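Putative diflavin flavoprotein A 3 (Nostoc sp., PDB 3FNI) probably transfers electrons from NADH to oxygen, reducing it to water, and is represented here by its flavodoxin-like domain. Local coordinates at residues Q23-I26 / N27-K31; S78-L81 / G82-E86. All blocks are in the same frame, centred on the assembly; numbering follows the deposited sequence.

How the interactions relate
Both contacts are local, in the same flavodoxin-like domain. Interaction 1 lies within helix 18-31, which connects strand 6-11 to strand 35-40. Later in the chain, interaction 2 takes in the last turn of helix 70-83, on the way from strand 57-63 to strand 89-93, and the chain that leaves it. Their centres are about 23 Å apart and their nearest atoms about 14 Å, with the five-stranded parallel sheet, ordered 2-1-3-4-5, between them. Interaction 1 is a regular turn and interaction 2 a weakening one, in helices packed on opposite faces of the alpha-beta-alpha sandwich. Flavodoxin relatives bind FMN at the carboxyl edge of the sheet, whereas both contacts lie in later turns, which run back toward the opposite edge.

Interaction 1 of 2, residues Q23-I26 / N27-K31; sequences QAII and NGITK
From Gln23 to Thr30 the backbone is regular alpha-helix, each N-H reaching back four residues: Asn27 N to Gln23 O, Gly28 N to Ala24 O, Ile29 N to Ile25 O and Thr30 N to Ile26 O. The last is the shortest at 2.8 Å, and its donor lies almost on the line of the carbonyl bond. Ile26 O has a second donor, because Thr30 turns its hydroxyl beside its own backbone N (chi1 -60°) and back toward the preceding turn. Thr30 OG1 gives its proton to Ile26 O at 2.9 Å, arriving from above the carbonyl plane while Thr30 N takes the axial approach. Threonine suits this exposed position, since its hydroxyl is satisfied by the helix itself.

On the outer side, Gln23 sends CG away from its backbone N, then bends at chi2 (56°), which brings OE1 round to the amide of Asn27. Asn27 ND2 donates to Gln23 OE1 at 2.8 Å, but the N-H points poorly, the two amide planes are turned 52° apart, and the bond is weak. One turn apart on the inner side, Ile25 CG2 and Ile29 CD1 meet loosely at 4.4 Å.

The branched isoleucines suit the side turned to the sheet: Ile26 packs on Val9, Val36 and Val38, and Ile29 on Ile7, seating the helix on strands 6-11 and 35-40. Ala24 and Ile25 touch Cys136 of helix 130-152, where Lys31 forms a salt bridge with Glu137. Gly28 O is hydrogen-bonded to Thr141 OG1 of the same helix, an approach that the glycine's lack of a side chain probably eases.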
loop_
_atom_site.group_PDB
_atom_site.type_symbol
_atom_site.label_atom_id
_atom_site.label_comp_id
_atom_site.label_asym_id
_atom_site.label_seq_id
_atom_site.Cartn_x
_atom_site.Cartn_y
_atom_site.Cartn_z
ATOM N N GLN A 23 -5.630 -7.774 3.863
ATOM C CA GLN A 23 -6.424 -8.786 3.190
ATOM C C GLN A 23 -7.761 -8.234 2.687
ATOM O O GLN A 23 -8.209 -8.580 1.597
ATOM C CB GLN A 23 -6.675 -9.979 4.114
ATOM C CG GLN A 23 -7.422 -11.105 3.427
ATOM C CD GLN A 23 -6.708 -11.569 2.169
ATOM O OE1 GLN A 23 -7.306 -11.660 1.096
ATOM N NE2 GLN A 23 -5.419 -11.861 2.296
ATOM N N ALA A 24 -8.389 -7.376 3.483
ATOM C CA ALA A 24 -9.669 -6.779 3.122
ATOM C C ALA A 24 -9.493 -5.885 1.901
ATOM O O ALA A 24 -10.287 -5.935 0.962
ATOM C CB ALA A 24 -10.219 -5.967 4.304
ATOM N N ILE A 25 -8.454 -5.054 1.934
ATOM C CA ILE A 25 -8.149 -4.152 0.830
ATOM C C ILE A 25 -7.880 -4.993 -0.413
ATOM O O ILE A 25 -8.397 -4.716 -1.499
ATOM C CB ILE A 25 -6.901 -3.296 1.147
ATOM C CG1 ILE A 25 -7.142 -2.510 2.441
ATOM C CG2 ILE A 25 -6.603 -2.344 -0.010
ATOM C CD1 ILE A 25 -5.924 -1.809 2.981
ATOM N N ILE A 26 -7.080 -6.038 -0.258
ATOM C CA ILE A 26 -6.776 -6.883 -1.402
ATOM C C ILE A 26 -8.047 -7.483 -2.013
ATOM O O ILE A 26 -8.168 -7.539 -3.236
ATOM C CB ILE A 26 -5.800 -8.007 -1.017
ATOM C CG1 ILE A 26 -4.443 -7.396 -0.646
ATOM C CG2 ILE A 26 -5.644 -8.972 -2.160
ATOM C CD1 ILE A 26 -3.429 -8.399 -0.137
ATOM N N ASN A 27 -8.980 -7.929 -1.158
ATOM C CA ASN A 27 -10.250 -8.519 -1.604
ATOM C C ASN A 27 -11.051 -7.525 -2.449
ATOM O O ASN A 27 -11.737 -7.905 -3.406
ATOM C CB ASN A 27 -11.091 -8.961 -0.403
ATOM C CG ASN A 27 -10.521 -10.186 0.307
ATOM O OD1 ASN A 27 -10.924 -10.506 1.426
ATOM N ND2 ASN A 27 -9.589 -10.875 -0.340
ATOM N N GLY A 28 -10.961 -6.252 -2.077
ATOM C CA GLY A 28 -11.645 -5.215 -2.817
ATOM C C GLY A 28 -10.968 -5.026 -4.162
ATOM O O GLY A 28 -11.629 -4.748 -5.165
ATOM N N ILE A 29 -9.645 -5.179 -4.184
ATOM C CA ILE A 29 -8.873 -5.038 -5.420
ATOM C C ILE A 29 -9.223 -6.173 -6.368
ATOM O O ILE A 29 -9.453 -5.962 -7.559
ATOM C CB ILE A 29 -7.344 -5.086 -5.158
ATOM C CG1 ILE A 29 -6.907 -3.849 -4.377
ATOM C CG2 ILE A 29 -6.581 -5.163 -6.486
ATOM C CD1 ILE A 29 -5.464 -3.886 -3.942
ATOM N N THR A 30 -9.250 -7.377 -5.811
ATOM C CA THR A 30 -9.564 -8.596 -6.539
ATOM C C THR A 30 -10.879 -8.504 -7.304
ATOM O O THR A 30 -10.989 -9.016 -8.414
ATOM C CB THR A 30 -9.654 -9.784 -5.565
ATOM O OG1 THR A 30 -8.400 -9.938 -4.895
ATOM C CG2 THR A 30 -10.002 -11.067 -6.300
ATOM N N LYS A 31 -11.875 -7.863 -6.705
ATOM C CA LYS A 31 -13.179 -7.725 -7.344
ATOM C C LYS A 31 -13.090 -7.076 -8.716
ATOM O O LYS A 31 -13.874 -7.394 -9.605
ATOM C CB LYS A 31 -14.121 -6.882 -6.486
ATOM C CG LYS A 31 -14.577 -7.525 -5.204
ATOM C CD LYS A 31 -15.631 -6.660 -4.517
ATOM C CE LYS A 31 -15.969 -7.217 -3.139
ATOM N NZ LYS A 31 -16.992 -6.408 -2.406
#

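Interaction 2 of 2, residues S78-L81 / G82-E86; sequences STIL and GSVNE
Two carbonyl groups, those of Thr79 and Ile80, are the flat groups that Ser83 and Val84 approach. Over a face of the Ile80 carbonyl sits Ser83 N, which donates at 3.1 Å from above the carbonyl plane, 74° out of it, rather than along a lone pair. Val84 N adds a weak bond to the same oxygen. The Thr79 carbonyl is met less steeply: Ser83 OG gives its proton to Thr79 O at 2.6 Å from a position tilted 32° out of the plane. With chi1 at -60°, OG points away from the carbonyl carbon of Ser83 and back along the helix.

The helix is ending here. Ser83 N reaches Ile80 O across only three residues, a tightened bond of the kind found at the end of many helices. Gly82 N makes weak bonds to both Ser78 O and Thr79 O, and after Ser83 the backbone of Val84 turns extended. Ile80 CG2 and Val84 CG2 touch at 3.9 Å, their branches crossing at an angle. Valine suits this exit, for it carries the apolar surface on to Val54 of helix 47-55 and to Leu115, while Leu81 faces Lys109 and Phe110 of helix 103-112. Thr79 OG1 is bonded to Gly75 O, one turn back.

An alanine in place of Ser83 is likely to cost Thr79 O its short hydroxyl bond and weaken the hold on the last turn. In chemical terms, a side-chain hydroxyl supplements the weak main-chain bonds of Gly82 and Val84, and apolar packing continues where the helical bonding fades.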
loop_
_atom_site.group_PDB
_atom_site.type_symbol
_atom_site.label_atom_id
_atom_site.label_comp_id
_atom_site.label_asym_id
_atom_site.label_seq_id
_atom_site.Cartn_x
_atom_site.Cartn_y
_atom_site.Cartn_z
ATOM N N SER A 78 12.718 3.521 2.001
ATOM C CA SER A 78 13.463 4.503 1.209
ATOM C C SER A 78 13.537 4.062 -0.244
ATOM O O SER A 78 13.480 4.877 -1.164
ATOM C CB SER A 78 14.895 4.647 1.731
ATOM O OG SER A 78 14.919 5.209 3.024
ATOM N N THR A 79 13.680 2.757 -0.438
ATOM C CA THR A 79 13.780 2.193 -1.774
ATOM C C THR A 79 12.473 2.393 -2.535
ATOM O O THR A 79 12.484 2.682 -3.730
ATOM C CB THR A 79 14.114 0.697 -1.702
ATOM O OG1 THR A 79 15.231 0.505 -0.825
ATOM C CG2 THR A 79 14.464 0.158 -3.073
ATOM N N ILE A 80 11.351 2.244 -1.838
ATOM C CA ILE A 80 10.046 2.408 -2.470
ATOM C C ILE A 80 9.830 3.870 -2.861
ATOM O O ILE A 80 9.313 4.164 -3.942
ATOM C CB ILE A 80 8.900 1.945 -1.524
ATOM C CG1 ILE A 80 9.011 0.439 -1.263
ATOM C CG2 ILE A 80 7.548 2.255 -2.147
ATOM C CD1 ILE A 80 7.994 -0.097 -0.257
ATOM N N LEU A 81 10.241 4.776 -1.977
ATOM C CA LEU A 81 10.114 6.212 -2.203
ATOM C C LEU A 81 10.947 6.672 -3.393
ATOM O O LEU A 81 10.623 7.667 -4.042
ATOM C CB LEU A 81 10.535 6.982 -0.950
ATOM C CG LEU A 81 9.574 6.921 0.243
ATOM C CD1 LEU A 81 10.236 7.528 1.472
ATOM C CD2 LEU A 81 8.285 7.652 -0.101
ATOM N N GLY A 82 12.025 5.951 -3.676
ATOM C CA GLY A 82 12.857 6.311 -4.802
ATOM C C GLY A 82 12.555 5.484 -6.033
ATOM O O GLY A 82 13.119 5.742 -7.092
ATOM N N SER A 83 11.661 4.505 -5.913
ATOM C CA SER A 83 11.338 3.633 -7.047
ATOM C C SER A 83 9.969 3.892 -7.641
ATOM O O SER A 83 9.604 3.332 -8.679
ATOM C CB SER A 83 11.419 2.177 -6.616
ATOM O OG SER A 83 12.721 1.861 -6.165
ATOM N N VAL A 84 9.225 4.746 -6.959
ATOM C CA VAL A 84 7.881 5.113 -7.356
ATOM C C VAL A 84 7.915 6.217 -8.403
ATOM O O VAL A 84 8.929 6.893 -8.563
ATOM C CB VAL A 84 7.100 5.579 -6.110
ATOM C CG1 VAL A 84 5.871 6.340 -6.502
ATOM C CG2 VAL A 84 6.717 4.374 -5.278
ATOM N N ASN A 85 6.812 6.375 -9.127
ATOM C CA ASN A 85 6.708 7.420 -10.134
ATOM C C ASN A 85 5.375 8.159 -9.980
ATOM O O ASN A 85 4.414 7.626 -9.426
ATOM C CB ASN A 85 6.908 6.843 -11.553
ATOM C CG ASN A 85 5.695 6.100 -12.085
ATOM O OD1 ASN A 85 4.710 6.713 -12.492
ATOM N ND2 ASN A 85 5.768 4.773 -12.096
ATOM N N GLU A 86 5.350 9.404 -10.445
ATOM C CA GLU A 86 4.187 10.278 -10.350
ATOM C C GLU A 86 2.902 9.805 -11.023
ATOM O O GLU A 86 1.821 10.307 -10.702
ATOM C CB GLU A 86 4.546 11.660 -10.902
ATOM C CG GLU A 86 5.131 11.612 -12.304
ATOM C CD GLU A 86 5.085 12.948 -13.018
ATOM O OE1 GLU A 86 5.657 13.929 -12.504
ATOM O OE2 GLU A 86 4.478 13.015 -14.104
HETATM O O HOH W 1 10.229 8.306 -7.100
#